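Local coordinates for beta-galactosidase (Trichoderma reesei, PDB 3OG2), which probably hydrolyses terminal non-reducing beta-D-galactose residues of beta-D-galactosides, as a glycoside hydrolase of family 35, at residues Val582-Gly587 against Arg591-Lys596; Ala80-Lys85 against Asp151-His156. All coordinates share one frame; numbering follows the deposited sequence.

Overall arrangement
Following the chain from the N terminus, contact 2 comes first. It closes a long loop of 65 residues within the TIM-barrel domain of family 35. Residues 80-85 follow strand 72-76, and residues 151-156 lie on helix 144-163, which comes before strand 172-177. Contact 1 opens much later and closes a very short connection of three residues, in beta-galactosidase domain 3. It sets residues 582-587 against strand 589-596. The two contacts are in series, so they neither nest nor cross. The centres of contact 1 and contact 2 lie about 42 Å apart. Contact 2 is mainly polar and sits close to the galactose site, whereas contact 1 is apolar and lies away from it.

Contact 1. Residues Val582-Gly587 against Arg591-Lys596; sequences VIINGG and RSVAIK
Val-593 points toward residues 582-587 and meets Val-582 and Ile-584. Its CG1 methyl does most of the touching. CG1 of Val-593 lies 3.6 Å from CG2 of Val-582, and CG2 of Val-593 is 4.1 Å from the same Val-582 methyl. Val-582 has two conformers; the distances are for one of them, and its share of the contact is less certain. Ile-584 adds a lighter touch, with CD1 4.1 Å from Val-593 CG1. Its side chain is fully extended (chi2 -179°), which carries the end methyl across to the valine. The Val-593 side chain runs alongside each of its two partners, pointing the other way.

Strands 583-585 and 589-596 belong to one mixed sheet but are not neighbours in it. Strand 583-585 bonds instead to 558-559 and 612-615. Strand 589-596 is an edge strand beside 599-605, with a classic beta bulge where Arg-591 and Ser-592 face Gln-603. Leu-600, Val-602, Ile-614 and Pro-561 add to the apolar surroundings.

The contact joins strand 589-596 to strand 583-585 and the residue before it, far apart in strand order, through methyl groups alone. All three side chains are buried, consistent with hydrophobic packing of a small core.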
# COMPACT_ATOMS: atom_id res chain seq x y z
N VAL A 582 6.26 -23.86 13.97
CA VAL A 582 5.18 -24.61 14.61
C VAL A 582 3.95 -24.28 13.78
O VAL A 582 3.83 -23.18 13.20
CB VAL A 582 4.94 -24.23 16.08
CG1 VAL A 582 6.21 -24.41 16.92
CG2 VAL A 582 4.43 -22.81 16.19
N ILE A 583 3.07 -25.23 13.63
CA ILE A 583 1.87 -25.06 12.83
C ILE A 583 0.70 -24.82 13.78
O ILE A 583 0.55 -25.58 14.74
CB ILE A 583 1.60 -26.28 11.94
CG1 ILE A 583 2.75 -26.52 10.94
CG2 ILE A 583 0.27 -26.14 11.21
CD1 ILE A 583 2.73 -27.85 10.24
N ILE A 584 -0.06 -23.75 13.53
CA ILE A 584 -1.17 -23.45 14.46
C ILE A 584 -2.45 -23.34 13.65
O ILE A 584 -2.51 -22.60 12.65
CB ILE A 584 -0.89 -22.16 15.26
CG1 ILE A 584 0.36 -22.34 16.13
CG2 ILE A 584 -2.13 -21.73 16.07
CD1 ILE A 584 0.79 -21.19 17.00
N ASN A 585 -3.47 -24.08 14.10
CA ASN A 585 -4.80 -24.01 13.48
C ASN A 585 -5.70 -23.16 14.37
O ASN A 585 -6.00 -23.61 15.52
CB ASN A 585 -5.33 -25.43 13.31
CG ASN A 585 -6.79 -25.49 12.95
OD1 ASN A 585 -7.35 -24.53 12.42
ND2 ASN A 585 -7.41 -26.64 13.28
N GLY A 586 -6.11 -22.00 13.89
CA GLY A 586 -7.00 -21.13 14.63
C GLY A 586 -6.37 -19.76 14.78
O GLY A 586 -5.14 -19.57 14.79
N GLY A 587 -7.24 -18.77 14.92
CA GLY A 587 -6.80 -17.41 15.23
C GLY A 587 -6.98 -16.49 14.03
O GLY A 587 -6.83 -16.88 12.88
N ARG A 591 1.12 -13.95 15.30
CA ARG A 591 2.21 -13.03 15.05
C ARG A 591 3.55 -13.70 15.22
O ARG A 591 4.46 -13.43 14.42
CB ARG A 591 2.15 -11.83 16.03
CG ARG A 591 0.92 -10.96 15.79
CD ARG A 591 0.86 -9.87 16.92
NE ARG A 591 -0.32 -9.06 16.64
CZ ARG A 591 -0.35 -8.06 15.78
NH1 ARG A 591 0.72 -7.63 15.13
NH2 ARG A 591 -1.52 -7.45 15.59
N SER A 592 3.73 -14.52 16.24
CA SER A 592 5.07 -15.07 16.52
C SER A 592 4.91 -16.19 17.53
O SER A 592 3.91 -16.29 18.24
CB SER A 592 5.97 -14.00 17.14
OG SER A 592 5.47 -13.54 18.40
N VAL A 593 5.94 -16.99 17.63
CA VAL A 593 6.13 -17.96 18.71
C VAL A 593 7.55 -17.78 19.25
O VAL A 593 8.47 -17.29 18.54
CB VAL A 593 5.93 -19.41 18.26
CG1 VAL A 593 4.48 -19.59 17.81
CG2 VAL A 593 6.94 -19.78 17.17
N ALA A 594 7.73 -18.20 20.50
CA ALA A 594 9.07 -18.19 21.10
C ALA A 594 9.09 -19.32 22.12
O ALA A 594 8.05 -19.70 22.70
CB ALA A 594 9.40 -16.85 21.74
N ILE A 595 10.31 -19.84 22.32
CA ILE A 595 10.50 -20.86 23.33
C ILE A 595 11.28 -20.25 24.49
O ILE A 595 12.29 -19.59 24.27
CB ILE A 595 11.31 -22.08 22.85
CG1 ILE A 595 10.59 -22.96 21.83
CG2 ILE A 595 11.76 -22.89 24.07
CD1 ILE A 595 9.10 -23.09 22.11
N LYS A 596 10.82 -20.48 25.70
CA LYS A 596 11.63 -20.04 26.85
C LYS A 596 11.53 -21.17 27.87
O LYS A 596 10.44 -21.45 28.41
CB LYS A 596 11.20 -18.72 27.44
CG LYS A 596 11.86 -18.53 28.81
CD LYS A 596 12.84 -17.38 28.83
CE LYS A 596 13.65 -17.39 30.13
NZ LYS A 596 12.88 -16.97 31.33

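Contact 2. Residues Ala80-Lys85 against Asp151-His156; sequences ALLEGK and DNYVAH
This is a mainly polar contact between Glu-83 in a beta-alpha loop of the TIM barrel and Asn-152 and Tyr-153 on a barrel helix. Residues 80-85 follow strand 72-76. In the chain, helix 144-163 comes between the parallel neighbours 110-116 and 172-177.

Asn-152 ND2 donates to Glu-83 OE2 at 3.1 Å. The bond is nearly straight (175°), and the acceptor lies in the amide plane. The donor comes to the glutamate from above the carboxylate, 63° out of its plane. The glutamate chain is extended beyond CG (chi2 -172°), which carries the carboxylate across to the helix.

The other oxygen, Glu-83 OE1, lies 3.8 Å from Tyr-153 CB. Water 1 sits 2.7 Å from Glu-83 OE1. It also accepts a hydrogen bond from the backbone N of Tyr-153, again at 2.7 Å. The carboxylate is gripped further by Trp-79 NE1 at OE1 and Gly-87 N at OE2.

Beside this polar part lies an apolar one. Leu-82 CD1 meets the edge of the Tyr-153 ring, 4.3 Å from CE1. That ring also stacks with Trp-79, and its OH is hydrogen-bonded to Pro-115 O. On the helix, Asn-152 O accepts from both His-156 N and His-156 ND1, the latter at 2.8 Å. The two donors arrive from opposite faces of the carbonyl plane.

The side chain of Tyr-153 is about 6 Å from that of Ile-119, which binds beta-D-galactose in another structure of this protein; no sugar is bound here. Glu-83 is buried, and its carboxylate has donors from the loop and from the helix. These bonds probably stabilise its negative charge and hold the loop against the helix close to the galactose site.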
# COMPACT_ATOMS: atom_id res chain seq x y z
N ALA A 80 9.87 14.30 -1.67
CA ALA A 80 9.15 15.56 -1.39
C ALA A 80 8.94 15.75 0.12
O ALA A 80 8.82 16.89 0.56
CB ALA A 80 7.80 15.57 -2.09
N LEU A 81 8.89 14.65 0.90
CA LEU A 81 8.73 14.81 2.38
C LEU A 81 10.04 15.04 3.09
O LEU A 81 9.99 15.54 4.23
CB LEU A 81 8.05 13.54 2.93
CG LEU A 81 6.57 13.39 2.47
CD1 LEU A 81 6.09 12.00 2.89
CD2 LEU A 81 5.72 14.48 3.08
N LEU A 82 11.17 14.64 2.45
CA LEU A 82 12.46 14.69 3.15
C LEU A 82 13.32 15.84 2.73
O LEU A 82 14.33 16.10 3.40
CB LEU A 82 13.21 13.38 2.86
CG LEU A 82 12.42 12.12 3.20
CD1 LEU A 82 13.35 10.91 3.14
CD2 LEU A 82 11.78 12.18 4.59
N GLU A 83 13.00 16.54 1.65
CA GLU A 83 13.79 17.72 1.26
C GLU A 83 12.84 18.81 0.80
O GLU A 83 12.94 19.34 -0.31
CB GLU A 83 14.87 17.37 0.21
CG GLU A 83 15.97 18.43 0.19
CD GLU A 83 16.96 18.27 -0.94
OE1 GLU A 83 16.75 17.46 -1.83
OE2 GLU A 83 17.97 19.02 -0.94
N GLY A 84 11.88 19.12 1.70
CA GLY A 84 10.91 20.17 1.35
C GLY A 84 11.58 21.50 1.11
O GLY A 84 11.09 22.30 0.31
N LYS A 85 12.68 21.80 1.80
CA LYS A 85 13.50 22.97 1.50
C LYS A 85 14.75 22.55 0.74
O LYS A 85 15.46 21.65 1.25
CB LYS A 85 13.94 23.69 2.78
CG LYS A 85 14.75 24.90 2.44
CD LYS A 85 14.56 26.14 3.13
CE LYS A 85 15.56 27.26 2.73
NZ LYS A 85 15.93 27.99 3.98
N ASP A 151 21.10 15.32 -6.22
CA ASP A 151 22.30 14.76 -5.60
C ASP A 151 22.22 14.73 -4.08
O ASP A 151 22.63 13.74 -3.45
CB ASP A 151 23.56 15.58 -5.95
CG ASP A 151 24.05 15.33 -7.37
OD1 ASP A 151 23.81 14.24 -7.94
OD2 ASP A 151 24.76 16.22 -7.89
N ASN A 152 21.78 15.79 -3.44
CA ASN A 152 21.77 15.84 -1.99
C ASN A 152 20.81 14.78 -1.45
O ASN A 152 21.16 14.08 -0.48
CB ASN A 152 21.33 17.25 -1.55
CG ASN A 152 21.46 17.42 -0.04
OD1 ASN A 152 22.46 17.07 0.58
ND2 ASN A 152 20.43 18.00 0.58
N TYR A 153 19.64 14.63 -2.03
CA TYR A 153 18.69 13.63 -1.56
C TYR A 153 19.28 12.26 -1.73
O TYR A 153 19.24 11.44 -0.78
CB TYR A 153 17.38 13.77 -2.39
CG TYR A 153 16.49 12.57 -2.17
CD1 TYR A 153 15.82 12.36 -0.94
CD2 TYR A 153 16.29 11.63 -3.19
CE1 TYR A 153 15.00 11.21 -0.78
CE2 TYR A 153 15.51 10.53 -3.03
CZ TYR A 153 14.86 10.32 -1.82
OH TYR A 153 14.06 9.22 -1.66
N VAL A 154 19.84 11.93 -2.89
CA VAL A 154 20.32 10.54 -3.04
C VAL A 154 21.48 10.27 -2.14
O VAL A 154 21.57 9.19 -1.51
CB VAL A 154 20.63 10.18 -4.51
CG1 VAL A 154 21.08 8.74 -4.59
CG2 VAL A 154 19.37 10.46 -5.37
N ALA A 155 22.40 11.24 -1.98
CA ALA A 155 23.53 11.02 -1.11
C ALA A 155 23.08 10.69 0.30
O ALA A 155 23.63 9.78 0.94
CB ALA A 155 24.44 12.25 -1.13
N HIS A 156 22.07 11.41 0.78
CA HIS A 156 21.59 11.19 2.13
C HIS A 156 20.80 9.89 2.24
O HIS A 156 21.04 9.06 3.13
CB HIS A 156 20.68 12.36 2.60
CG HIS A 156 21.51 13.52 3.04
ND1 HIS A 156 22.03 14.49 2.19
CD2 HIS A 156 21.87 13.85 4.31
CE1 HIS A 156 22.72 15.37 2.94
NE2 HIS A 156 22.64 15.00 4.22
O HOH W 1 18.64 16.68 -3.54